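Local coordinates for protein UDP-4-amino-4,6-dideoxy-N-acetyl-beta-L-altrosamine transaminase (Helicobacter pylori, PDB 2FNU) that transfers an amino group, with pyridoxal phosphate as cofactor, to a UDP-linked 4-keto sugar in the biosynthesis of pseudaminic acid, which modifies flagellin, at residues Tyr96-Asn108 with Phe329-Tyr341. Residues are numbered along the deposited sequence; the frame is centred on the assembly and turned at random.
Sequences YTPVFAGIKNDGN and FNTAPLKSAEDFY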
loop_
_atom_site.group_PDB
_atom_site.type_symbol
_atom_site.label_atom_id
_atom_site.label_comp_id
_atom_site.label_asym_id
_atom_site.label_seq_id
_atom_site.Cartn_x
_atom_site.Cartn_y
_atom_site.Cartn_z
ATOM N N TYR B 96 10.030 -9.560 15.346
ATOM C CA TYR B 96 9.843 -10.927 15.844
ATOM C C TYR B 96 10.669 -11.978 15.126
ATOM O O TYR B 96 10.924 -11.881 13.922
ATOM C CB TYR B 96 8.348 -11.314 15.772
ATOM C CG TYR B 96 7.517 -10.514 16.751
ATOM C CD1 TYR B 96 6.774 -9.409 16.335
ATOM C CD2 TYR B 96 7.512 -10.832 18.127
ATOM C CE1 TYR B 96 6.034 -8.651 17.252
ATOM C CE2 TYR B 96 6.764 -10.079 19.041
ATOM C CZ TYR B 96 6.034 -8.994 18.609
ATOM O OH TYR B 96 5.320 -8.252 19.523
ATOM N N THR B 97 11.078 -12.996 15.880
ATOM C CA THR B 97 11.716 -14.193 15.325
ATOM C C THR B 97 10.645 -15.256 15.113
ATOM O O THR B 97 9.974 -15.637 16.070
ATOM C CB THR B 97 12.766 -14.725 16.313
ATOM O OG1 THR B 97 13.849 -13.794 16.390
ATOM C CG2 THR B 97 13.306 -16.091 15.879
ATOM N N PRO B 98 10.447 -15.709 13.857
ATOM C CA PRO B 98 9.512 -16.813 13.596
ATOM C C PRO B 98 10.081 -18.117 14.114
ATOM O O PRO B 98 11.266 -18.390 13.928
ATOM C CB PRO B 98 9.405 -16.857 12.069
ATOM C CG PRO B 98 10.678 -16.232 11.579
ATOM C CD PRO B 98 11.082 -15.202 12.624
ATOM N N VAL B 99 9.218 -18.925 14.730
ATOM C CA VAL B 99 9.585 -20.264 15.153
ATOM C C VAL B 99 8.695 -21.221 14.383
ATOM O O VAL B 99 7.489 -21.228 14.578
ATOM C CB VAL B 99 9.410 -20.410 16.677
ATOM C CG1 VAL B 99 9.765 -21.820 17.132
ATOM C CG2 VAL B 99 10.288 -19.384 17.389
ATOM N N PHE B 100 9.276 -21.989 13.466
ATOM C CA PHE B 100 8.467 -22.779 12.530
ATOM C C PHE B 100 8.033 -24.130 13.100
ATOM O O PHE B 100 8.866 -24.916 13.546
ATOM C CB PHE B 100 9.220 -22.971 11.200
ATOM C CG PHE B 100 9.430 -21.680 10.455
ATOM C CD1 PHE B 100 10.686 -21.096 10.370
ATOM C CD2 PHE B 100 8.343 -21.022 9.886
ATOM C CE1 PHE B 100 10.855 -19.866 9.689
ATOM C CE2 PHE B 100 8.508 -19.802 9.195
ATOM C CZ PHE B 100 9.768 -19.234 9.097
ATOM N N ALA B 101 6.716 -24.371 13.086
ATOM C CA ALA B 101 6.128 -25.617 13.567
ATOM C C ALA B 101 5.973 -26.619 12.439
ATOM O O ALA B 101 5.932 -26.246 11.265
ATOM C CB ALA B 101 4.751 -25.342 14.176
ATOM N N GLY B 102 5.841 -27.888 12.800
ATOM C CA GLY B 102 5.451 -28.891 11.822
ATOM C C GLY B 102 4.044 -28.657 11.295
ATOM O O GLY B 102 3.237 -27.925 11.896
ATOM N N ILE B 103 3.744 -29.288 10.165
ATOM C CA ILE B 103 2.429 -29.196 9.554
ATOM C C ILE B 103 1.820 -30.591 9.387
ATOM O O ILE B 103 2.479 -31.612 9.607
ATOM C CB ILE B 103 2.466 -28.470 8.191
ATOM C CG1 ILE B 103 3.342 -29.233 7.190
ATOM C CG2 ILE B 103 2.942 -27.006 8.340
ATOM C CD1 ILE B 103 2.788 -29.160 5.774
ATOM N N LYS B 104 0.553 -30.618 8.979
ATOM C CA LYS B 104 -0.159 -31.864 8.752
ATOM C C LYS B 104 -0.289 -32.191 7.279
ATOM O O LYS B 104 0.104 -31.400 6.413
ATOM C CB LYS B 104 -1.550 -31.741 9.357
ATOM C CG LYS B 104 -1.542 -31.454 10.872
ATOM C CD LYS B 104 -2.944 -31.328 11.452
ATOM C CE LYS B 104 -3.700 -30.118 10.891
ATOM N NZ LYS B 104 -5.023 -29.968 11.599
ATOM N N ASN B 105 -0.879 -33.352 6.992
ATOM C CA ASN B 105 -1.048 -33.783 5.614
ATOM C C ASN B 105 -1.886 -32.832 4.763
ATOM O O ASN B 105 -1.772 -32.843 3.543
ATOM C CB ASN B 105 -1.655 -35.183 5.581
ATOM C CG ASN B 105 -0.717 -36.234 6.140
ATOM O OD1 ASN B 105 0.450 -36.327 5.739
ATOM N ND2 ASN B 105 -1.223 -37.040 7.072
ATOM N N ASP B 106 -2.714 -32.016 5.407
ATOM C CA ASP B 106 -3.578 -31.083 4.674
ATOM C C ASP B 106 -2.933 -29.720 4.486
ATOM O O ASP B 106 -3.573 -28.792 3.994
ATOM C CB ASP B 106 -4.957 -30.961 5.348
ATOM C CG ASP B 106 -4.883 -30.427 6.773
ATOM O OD1 ASP B 106 -3.804 -29.966 7.221
ATOM O OD2 ASP B 106 -5.928 -30.438 7.461
ATOM N N GLY B 107 -1.656 -29.603 4.857
ATOM C CA GLY B 107 -0.933 -28.342 4.707
ATOM C C GLY B 107 -1.027 -27.392 5.881
ATOM O O GLY B 107 -0.260 -26.422 5.942
ATOM N N ASN B 108 -1.941 -27.658 6.813
ATOM C CA ASN B 108 -2.141 -26.752 7.950
ATOM C C ASN B 108 -1.193 -26.998 9.119
ATOM O O ASN B 108 -0.712 -28.115 9.320
ATOM C CB ASN B 108 -3.589 -26.827 8.444
ATOM C CG ASN B 108 -4.521 -25.926 7.648
ATOM O OD1 ASN B 108 -4.074 -25.036 6.946
ATOM N ND2 ASN B 108 -5.829 -26.153 7.776
ATOM N N PHE B 329 18.882 -17.478 10.636
ATOM C CA PHE B 329 18.528 -18.530 11.592
ATOM C C PHE B 329 19.183 -19.859 11.227
ATOM O O PHE B 329 19.617 -20.044 10.093
ATOM C CB PHE B 329 16.992 -18.677 11.645
ATOM C CG PHE B 329 16.254 -17.363 11.818
ATOM C CD1 PHE B 329 15.513 -16.816 10.773
ATOM C CD2 PHE B 329 16.311 -16.667 13.020
ATOM C CE1 PHE B 329 14.829 -15.596 10.926
ATOM C CE2 PHE B 329 15.640 -15.455 13.182
ATOM C CZ PHE B 329 14.901 -14.913 12.138
ATOM N N ASN B 330 19.262 -20.782 12.180
ATOM C CA ASN B 330 19.747 -22.131 11.882
ATOM C C ASN B 330 18.578 -23.085 12.018
ATOM O O ASN B 330 18.375 -23.696 13.075
ATOM C CB ASN B 330 20.897 -22.539 12.820
ATOM N N THR B 331 17.786 -23.186 10.954
ATOM C CA THR B 331 16.558 -23.967 11.012
ATOM C C THR B 331 16.785 -25.343 10.435
ATOM O O THR B 331 17.060 -25.481 9.238
ATOM C CB THR B 331 15.421 -23.303 10.216
ATOM O OG1 THR B 331 15.454 -21.887 10.431
ATOM C CG2 THR B 331 14.069 -23.858 10.662
ATOM N N ALA B 332 16.667 -26.355 11.281
ATOM C CA ALA B 332 16.677 -27.724 10.792
ATOM C C ALA B 332 15.433 -27.901 9.901
ATOM O O ALA B 332 14.338 -27.479 10.284
ATOM C CB ALA B 332 16.644 -28.695 11.952
ATOM N N PRO B 333 15.595 -28.504 8.712
ATOM C CA PRO B 333 14.392 -28.767 7.913
ATOM C C PRO B 333 13.374 -29.611 8.671
ATOM O O PRO B 333 13.743 -30.470 9.483
ATOM C CB PRO B 333 14.930 -29.531 6.697
ATOM C CG PRO B 333 16.384 -29.069 6.590
ATOM C CD PRO B 333 16.825 -28.940 8.024
ATOM N N LEU B 334 12.096 -29.356 8.409
ATOM C CA LEU B 334 11.008 -30.108 9.012
ATOM C C LEU B 334 10.470 -31.101 7.997
ATOM O O LEU B 334 9.979 -30.705 6.927
ATOM C CB LEU B 334 9.888 -29.156 9.421
ATOM C CG LEU B 334 10.291 -28.109 10.467
ATOM C CD1 LEU B 334 9.260 -26.999 10.498
ATOM C CD2 LEU B 334 10.417 -28.766 11.845
ATOM N N LYS B 335 10.542 -32.395 8.324
ATOM C CA LYS B 335 10.127 -33.427 7.380
ATOM C C LYS B 335 8.709 -33.190 6.859
ATOM O O LYS B 335 8.448 -33.359 5.664
ATOM C CB LYS B 335 10.232 -34.824 8.014
ATOM C CG LYS B 335 9.704 -35.947 7.130
ATOM C CD LYS B 335 9.838 -37.329 7.803
ATOM C CE LYS B 335 9.147 -38.418 6.980
ATOM N NZ LYS B 335 9.578 -38.434 5.556
ATOM N N SER B 336 7.802 -32.798 7.750
ATOM C CA SER B 336 6.412 -32.586 7.334
ATOM C C SER B 336 6.293 -31.502 6.277
ATOM O O SER B 336 5.496 -31.631 5.341
ATOM C CB SER B 336 5.526 -32.279 8.542
ATOM O OG SER B 336 5.966 -31.118 9.237
ATOM N N ALA B 337 7.086 -30.444 6.416
ATOM C CA ALA B 337 7.035 -29.322 5.459
ATOM C C ALA B 337 7.707 -29.692 4.136
ATOM O O ALA B 337 7.202 -29.391 3.047
ATOM C CB ALA B 337 7.693 -28.079 6.054
ATOM N N GLU B 338 8.879 -30.332 4.235
ATOM C CA GLU B 338 9.619 -30.761 3.040
ATOM C C GLU B 338 8.804 -31.743 2.198
ATOM O O GLU B 338 8.703 -31.584 0.969
ATOM C CB GLU B 338 10.959 -31.412 3.426
ATOM C CG GLU B 338 11.904 -30.495 4.209
ATOM C CD GLU B 338 12.450 -29.337 3.381
ATOM O OE1 GLU B 338 12.881 -29.570 2.231
ATOM O OE2 GLU B 338 12.465 -28.192 3.885
ATOM N N ASP B 339 8.228 -32.750 2.855
ATOM C CA ASP B 339 7.416 -33.750 2.143
ATOM C C ASP B 339 6.198 -33.093 1.501
ATOM O O ASP B 339 5.876 -33.398 0.352
ATOM C CB ASP B 339 6.943 -34.890 3.062
ATOM C CG ASP B 339 8.077 -35.820 3.514
ATOM O OD1 ASP B 339 9.198 -35.766 2.966
ATOM O OD2 ASP B 339 7.822 -36.592 4.453
ATOM N N PHE B 340 5.531 -32.188 2.234
ATOM C CA PHE B 340 4.360 -31.520 1.673
ATOM C C PHE B 340 4.731 -30.697 0.432
ATOM O O PHE B 340 4.078 -30.774 -0.613
ATOM C CB PHE B 340 3.697 -30.617 2.721
ATOM C CG PHE B 340 2.405 -30.018 2.245
ATOM C CD1 PHE B 340 1.208 -30.695 2.419
ATOM C CD2 PHE B 340 2.393 -28.775 1.602
ATOM C CE1 PHE B 340 0.007 -30.130 1.945
ATOM C CE2 PHE B 340 1.208 -28.209 1.138
ATOM C CZ PHE B 340 0.017 -28.893 1.310
ATOM N N TYR B 341 5.779 -29.889 0.556
ATOM C CA TYR B 341 6.246 -29.086 -0.583
ATOM C C TYR B 341 6.596 -29.957 -1.789
ATOM O O TYR B 341 6.236 -29.639 -2.919
ATOM C CB TYR B 341 7.459 -28.283 -0.138
ATOM C CG TYR B 341 8.217 -27.535 -1.207
ATOM C CD1 TYR B 341 7.578 -26.637 -2.057
ATOM C CD2 TYR B 341 9.601 -27.680 -1.315
ATOM C CE1 TYR B 341 8.305 -25.916 -3.029
ATOM C CE2 TYR B 341 10.338 -26.961 -2.272
ATOM C CZ TYR B 341 9.684 -26.095 -3.119
ATOM O OH TYR B 341 10.414 -25.374 -4.036
#
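Phe340 and Ile103 carry the apolar heart of this contact, their side chains crossing at about a right angle with Ile103 CD1 3.5 Å from Phe340 CB. With its CG anti to the backbone N, Phe340 reaches from helix 335-343 to the type I turn of Lys104 to Gly107. There Gly107 CA makes a CH-pi contact over one ring face, 3.8 Å from the centroid, while Asn105 O meets the rim of the ring, in its plane. Glycine suits the spot: at its positive phi (89°) a CB would press on the preceding carbonyl O and on the ring. Tyr130 meets the same ring edge-to-face.

Leu334 CD1 packs 4.1 Å from Phe100 CB. Where strand 97-100 begins, Thr97 CG2 and Pro98 CD touch the Phe329 ring, the methyl 3.6 Å from Phe329 CE2.

A single hydrogen bond crosses the contact: Ile103 N donates its N-H to Ser336 OG at 3.0 Å, nearly straight (167°). The short serine side chain, OG between backbone N and carbonyl carbon (chi1 59°), accepts it from the helix's first turn.

Ala101 O, by contrast, is buried against Leu334 CD1 without a polar partner. Apolar packing thus supplies the area and one directional bond fixes Ile103 against the helix start, beside an edge strand of the seven-stranded mixed sheet, consistent with the PLP-dependent aminotransferase fold.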